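Local coordinates for protein ATP-citrate lyase beta-subunit (Chlorobium limicola, PDB 6HXJ) that probably takes part, as a subunit of ATP-citrate lyase, in the ATP- and CoA-dependent cleavage of citrate to oxaloacetate and acetyl-CoA, at residues V279-T284 with I391-M396; I313-V318 with G350-V355. All blocks are in the same frame, centred on the assembly; numbering follows the deposited sequence.

Interaction 1: residues V279-T284 with I391-M396; sequences VARGGT and IVDLAM
R281 reaches over to D393, the one oppositely charged pair between residues 279-284 and 391-396. The salt bridge is long: R281 NH1 lies 3.6 Å from D393 OD1. This oxygen comes in at the edge of the guanidinium, in its plane, yet the carboxylate is turned 59° against that plane, so the pairing is not a flat, two-pronged one. The same oxygen is also 3.4 Å from R281 CD, showing that the aspartate lies along the arginine's shaft as much as at its head. Bends at chi2 and chi3 of R281 bring the chain back to this position.

Apolar contacts follow from the root of the arginine. R281 CB meets M396 CG at 3.7 Å, and R281 CG lies 4.1 Å from V392 CG1, the two side chains crossing at about a right angle.

The remaining contacts set M396 against backbone. Its chain folds at chi2 (-53°) and chi3 (-55°), which places SD 3.8 Å from G283 CA and CE 3.6 Å from G283 N. No hydrogen bond joins the two segments.

R281 is the first residue to leave the helical conformation after helix 268-280, so the loop that leaves the C-terminal end of that helix packs at the surface against helix 391-397 of the alpha/beta domain, with V392 continuing the contact onto Y274, A277 and V278.

Interaction 2: residues I313-V318 with G350-V355; sequences IKHIIV and GVKIWV
I316 spends both its backbone polar atoms on residues 350-355: its N donates to K352 O (2.9 Å) and its O accepts from W354 N (2.7 Å). V318 N then donates to W354 O at 2.7 Å. A weak bond from K352 N to K314 O, 3.3 Å long, starts the ladder. This alternation, with I353 lying between the two residues that bond to I316, is the signature of a parallel pair, and the short strand axes agree, 17° apart in direction. Three carbonyls have an added CA-H...O contact: K314 O with V351 CA, K352 O with H315 CA, and V318 O with V355 CA; V318 is also backbone-bonded to R356. H315 and I317 direct their backbone bonds to the other neighbour, A262 and L264 of strand 261-266.

On one face H315 and W354 run side by side, H315 ND1 3.1 Å from W354 NE1 at the indole edge, with the ring planes at 49°. I317 CD1 reaches W354 CD1 at 3.7 Å. K352 extends along the same face until its chain bends at chi4, and its NZ forms a salt bridge with D378; W354 stacks with H380. On the other face I316 CD1 meets I353 CG1 (3.5 Å), the two isoleucines pointing the same way, while V318 CG2 packs on I353 CG2.

The strands belong to the beta-alpha-beta unit 315-318, 328-344, 352-356. F339 of its helix packs on I316, V318 and I353, whereas I391, L394 and A395 of helix 391-397 lie against I317 and W354, leaving this strand pair between helical layers.

How the interactions relate
The centres of the two interactions are 12 Å apart within the citrate-binding family region. Along the chain the order is 279-284, 313-318, 350-355, 391-396, so interaction 2 falls wholly between the two halves of interaction 1. Helix 391-397 joins them: V392, D393 and M396 face the turn after helix 268-280, while I391 and A395 rest on the sheet, with I391 CD1 3.6 Å from I317 CG2 and A395 CB 3.5 Å from W354 NE1. A buried strand pair in the mixed sheet is thus overlaid by a helix whose flank makes the surface contact, tying the C-terminal end of the chain to the domain core.

Interaction 1: residues V279-T284 with I391-M396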
loop_
_atom_site.group_PDB
_atom_site.type_symbol
_atom_site.label_atom_id
_atom_site.label_comp_id
_atom_site.label_asym_id
_atom_site.label_seq_id
_atom_site.Cartn_x
_atom_site.Cartn_y
_atom_site.Cartn_z
ATOM N N VAL A 279 -16.574 25.709 -65.807
ATOM C CA VAL A 279 -17.178 26.836 -66.543
ATOM C C VAL A 279 -16.438 27.069 -67.869
ATOM O O VAL A 279 -17.073 27.130 -68.922
ATOM C CB VAL A 279 -17.247 28.123 -65.674
ATOM C CG1 VAL A 279 -17.811 29.300 -66.465
ATOM C CG2 VAL A 279 -18.066 27.893 -64.413
ATOM N N ALA A 280 -15.087 27.166 -67.798
ATOM C CA ALA A 280 -14.188 27.377 -68.935
ATOM C C ALA A 280 -14.330 26.265 -69.989
ATOM O O ALA A 280 -14.333 26.566 -71.188
ATOM C CB ALA A 280 -12.739 27.491 -68.459
ATOM N N ARG A 281 -14.506 24.999 -69.535
ATOM C CA ARG A 281 -14.665 23.836 -70.400
ATOM C C ARG A 281 -16.108 23.674 -70.941
ATOM O O ARG A 281 -16.419 22.666 -71.584
ATOM C CB ARG A 281 -14.147 22.558 -69.715
ATOM C CG ARG A 281 -12.621 22.511 -69.478
ATOM C CD ARG A 281 -11.762 22.434 -70.734
ATOM N NE ARG A 281 -11.242 23.746 -71.141
ATOM C CZ ARG A 281 -9.993 24.164 -70.933
ATOM N NH1 ARG A 281 -9.118 23.384 -70.310
ATOM N NH2 ARG A 281 -9.610 25.364 -71.353
ATOM N N GLY A 282 -16.953 24.684 -70.718
ATOM C CA GLY A 282 -18.330 24.721 -71.199
ATOM C C GLY A 282 -19.355 24.147 -70.250
ATOM O O GLY A 282 -20.546 24.436 -70.386
ATOM N N GLY A 283 -18.890 23.334 -69.301
ATOM C CA GLY A 283 -19.714 22.656 -68.308
ATOM C C GLY A 283 -20.519 23.537 -67.371
ATOM O O GLY A 283 -20.425 24.773 -67.406
ATOM N N THR A 284 -21.338 22.875 -66.542
ATOM C CA THR A 284 -22.199 23.508 -65.544
ATOM C C THR A 284 -21.914 22.880 -64.186
ATOM O O THR A 284 -21.858 21.647 -64.077
ATOM C CB THR A 284 -23.684 23.363 -65.931
ATOM O OG1 THR A 284 -23.977 22.001 -66.249
ATOM C CG2 THR A 284 -24.089 24.275 -67.071
ATOM N N ILE A 391 -8.711 16.582 -64.826
ATOM C CA ILE A 391 -9.744 15.543 -64.718
ATOM C C ILE A 391 -11.081 16.096 -65.209
ATOM O O ILE A 391 -11.915 15.326 -65.674
ATOM C CB ILE A 391 -9.850 14.873 -63.324
ATOM C CG1 ILE A 391 -9.973 15.906 -62.172
ATOM C CG2 ILE A 391 -8.690 13.898 -63.114
ATOM C CD1 ILE A 391 -10.484 15.338 -60.832
ATOM N N VAL A 392 -11.256 17.438 -65.163
ATOM C CA VAL A 392 -12.441 18.152 -65.646
ATOM C C VAL A 392 -12.560 17.955 -67.170
ATOM O O VAL A 392 -13.667 17.800 -67.677
ATOM C CB VAL A 392 -12.395 19.650 -65.217
ATOM C CG1 VAL A 392 -13.410 20.501 -65.966
ATOM C CG2 VAL A 392 -12.561 19.807 -63.708
ATOM N N ASP A 393 -11.422 17.883 -67.875
ATOM C CA ASP A 393 -11.387 17.676 -69.331
ATOM C C ASP A 393 -11.851 16.265 -69.664
ATOM O O ASP A 393 -12.759 16.087 -70.483
ATOM C CB ASP A 393 -9.973 17.932 -69.896
ATOM C CG ASP A 393 -9.303 19.277 -69.559
ATOM O OD1 ASP A 393 -9.960 20.137 -68.915
ATOM O OD2 ASP A 393 -8.114 19.463 -69.929
ATOM N N LEU A 394 -11.270 15.279 -68.960
ATOM C CA LEU A 394 -11.571 13.858 -69.085
ATOM C C LEU A 394 -13.052 13.580 -68.824
ATOM O O LEU A 394 -13.643 12.704 -69.468
ATOM C CB LEU A 394 -10.688 13.065 -68.120
ATOM C CG LEU A 394 -9.362 12.574 -68.698
ATOM C CD1 LEU A 394 -8.385 13.710 -68.992
ATOM C CD2 LEU A 394 -8.720 11.611 -67.771
ATOM N N ALA A 395 -13.652 14.370 -67.906
ATOM C CA ALA A 395 -15.054 14.288 -67.529
ATOM C C ALA A 395 -15.946 14.925 -68.603
ATOM O O ALA A 395 -16.995 14.361 -68.920
ATOM C CB ALA A 395 -15.271 14.962 -66.190
ATOM N N MET A 396 -15.520 16.085 -69.177
ATOM C CA MET A 396 -16.235 16.808 -70.239
ATOM C C MET A 396 -16.301 15.972 -71.516
ATOM O O MET A 396 -17.325 15.967 -72.202
ATOM C CB MET A 396 -15.547 18.147 -70.554
ATOM C CG MET A 396 -15.763 19.248 -69.511
ATOM S SD MET A 396 -17.468 19.662 -69.020
ATOM C CE MET A 396 -18.230 20.042 -70.655
#

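Interaction 2: residues I313-V318 with G350-V355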
loop_
_atom_site.group_PDB
_atom_site.type_symbol
_atom_site.label_atom_id
_atom_site.label_comp_id
_atom_site.label_asym_id
_atom_site.label_seq_id
_atom_site.Cartn_x
_atom_site.Cartn_y
_atom_site.Cartn_z
ATOM N N ILE A 313 -27.058 14.778 -61.720
ATOM C CA ILE A 313 -25.611 14.940 -61.774
ATOM C C ILE A 313 -25.003 13.792 -62.594
ATOM O O ILE A 313 -25.340 12.625 -62.386
ATOM C CB ILE A 313 -24.953 15.168 -60.389
ATOM C CG1 ILE A 313 -25.121 13.973 -59.434
ATOM C CG2 ILE A 313 -25.472 16.457 -59.766
ATOM C CD1 ILE A 313 -24.150 13.957 -58.280
ATOM N N LYS A 314 -24.137 14.123 -63.548
ATOM C CA LYS A 314 -23.539 13.112 -64.423
ATOM C C LYS A 314 -22.163 12.620 -63.946
ATOM O O LYS A 314 -21.906 11.420 -64.027
ATOM C CB LYS A 314 -23.498 13.592 -65.894
ATOM C CG LYS A 314 -24.855 13.503 -66.595
ATOM C CD LYS A 314 -25.140 14.691 -67.525
ATOM C CE LYS A 314 -25.368 14.302 -68.974
ATOM N NZ LYS A 314 -26.659 13.590 -69.190
ATOM N N HIS A 315 -21.271 13.538 -63.482
ATOM C CA HIS A 315 -19.910 13.227 -63.001
ATOM C C HIS A 315 -19.741 13.753 -61.596
ATOM O O HIS A 315 -20.401 14.723 -61.224
ATOM C CB HIS A 315 -18.823 13.882 -63.904
ATOM C CG HIS A 315 -19.034 13.646 -65.365
ATOM N ND1 HIS A 315 -18.642 12.460 -65.965
ATOM C CD2 HIS A 315 -19.678 14.411 -66.280
ATOM C CE1 HIS A 315 -19.020 12.558 -67.232
ATOM N NE2 HIS A 315 -19.646 13.713 -67.469
ATOM N N ILE A 316 -18.822 13.149 -60.827
ATOM C CA ILE A 316 -18.426 13.646 -59.497
ATOM C C ILE A 316 -16.921 13.960 -59.597
ATOM O O ILE A 316 -16.153 13.102 -60.041
ATOM C CB ILE A 316 -18.722 12.696 -58.277
ATOM C CG1 ILE A 316 -20.189 12.191 -58.219
ATOM C CG2 ILE A 316 -18.315 13.352 -56.921
ATOM C CD1 ILE A 316 -20.382 10.981 -57.330
ATOM N N ILE A 317 -16.525 15.205 -59.226
ATOM C CA ILE A 317 -15.131 15.613 -59.238
ATOM C C ILE A 317 -14.614 15.622 -57.814
ATOM O O ILE A 317 -14.900 16.541 -57.041
ATOM C CB ILE A 317 -14.846 16.943 -60.013
ATOM C CG1 ILE A 317 -15.425 16.954 -61.454
ATOM C CG2 ILE A 317 -13.352 17.299 -60.021
ATOM C CD1 ILE A 317 -15.019 15.838 -62.407
ATOM N N VAL A 318 -13.874 14.560 -57.470
ATOM C CA VAL A 318 -13.255 14.374 -56.165
ATOM C C VAL A 318 -11.808 14.800 -56.369
ATOM O O VAL A 318 -10.922 13.965 -56.574
ATOM C CB VAL A 318 -13.412 12.912 -55.631
ATOM C CG1 VAL A 318 -12.889 12.785 -54.206
ATOM C CG2 VAL A 318 -14.864 12.453 -55.693
ATOM N N GLY A 350 -25.136 5.102 -62.727
ATOM C CA GLY A 350 -24.676 5.671 -63.987
ATOM C C GLY A 350 -23.636 6.761 -63.871
ATOM O O GLY A 350 -22.884 7.000 -64.823
ATOM N N VAL A 351 -23.568 7.429 -62.705
ATOM C CA VAL A 351 -22.605 8.500 -62.440
ATOM C C VAL A 351 -21.161 7.965 -62.400
ATOM O O VAL A 351 -20.901 6.879 -61.864
ATOM C CB VAL A 351 -22.954 9.337 -61.184
ATOM C CG1 VAL A 351 -24.351 9.929 -61.285
ATOM C CG2 VAL A 351 -22.831 8.489 -59.944
ATOM N N LYS A 352 -20.271 8.680 -63.080
ATOM C CA LYS A 352 -18.846 8.378 -63.131
ATOM C C LYS A 352 -18.188 9.277 -62.078
ATOM O O LYS A 352 -18.561 10.444 -61.939
ATOM C CB LYS A 352 -18.271 8.648 -64.543
ATOM C CG LYS A 352 -18.860 7.741 -65.622
ATOM C CD LYS A 352 -18.495 8.175 -67.034
ATOM C CE LYS A 352 -19.187 7.336 -68.088
ATOM N NZ LYS A 352 -18.512 6.026 -68.302
ATOM N N ILE A 353 -17.257 8.732 -61.306
ATOM C CA ILE A 353 -16.530 9.474 -60.275
ATOM C C ILE A 353 -15.109 9.691 -60.803
ATOM O O ILE A 353 -14.511 8.759 -61.348
ATOM C CB ILE A 353 -16.572 8.741 -58.881
ATOM C CG1 ILE A 353 -18.035 8.588 -58.378
ATOM C CG2 ILE A 353 -15.726 9.468 -57.829
ATOM C CD1 ILE A 353 -18.285 7.597 -57.265
ATOM N N TRP A 354 -14.585 10.934 -60.668
ATOM C CA TRP A 354 -13.237 11.329 -61.092
ATOM C C TRP A 354 -12.441 11.751 -59.868
ATOM O O TRP A 354 -12.801 12.719 -59.196
ATOM C CB TRP A 354 -13.294 12.456 -62.140
ATOM C CG TRP A 354 -14.141 12.127 -63.335
ATOM C CD1 TRP A 354 -15.480 12.348 -63.488
ATOM C CD2 TRP A 354 -13.707 11.455 -64.518
ATOM N NE1 TRP A 354 -15.901 11.883 -64.708
ATOM C CE2 TRP A 354 -14.832 11.335 -65.368
ATOM C CE3 TRP A 354 -12.459 10.979 -64.966
ATOM C CZ2 TRP A 354 -14.754 10.742 -66.635
ATOM C CZ3 TRP A 354 -12.380 10.391 -66.219
ATOM C CH2 TRP A 354 -13.518 10.278 -67.042
ATOM N N VAL A 355 -11.386 10.993 -59.555
ATOM C CA VAL A 355 -10.544 11.224 -58.392
ATOM C C VAL A 355 -9.139 11.652 -58.816
ATOM O O VAL A 355 -8.519 11.010 -59.669
ATOM C CB VAL A 355 -10.519 9.986 -57.437
ATOM C CG1 VAL A 355 -9.718 10.267 -56.169
ATOM C CG2 VAL A 355 -11.925 9.547 -57.070
#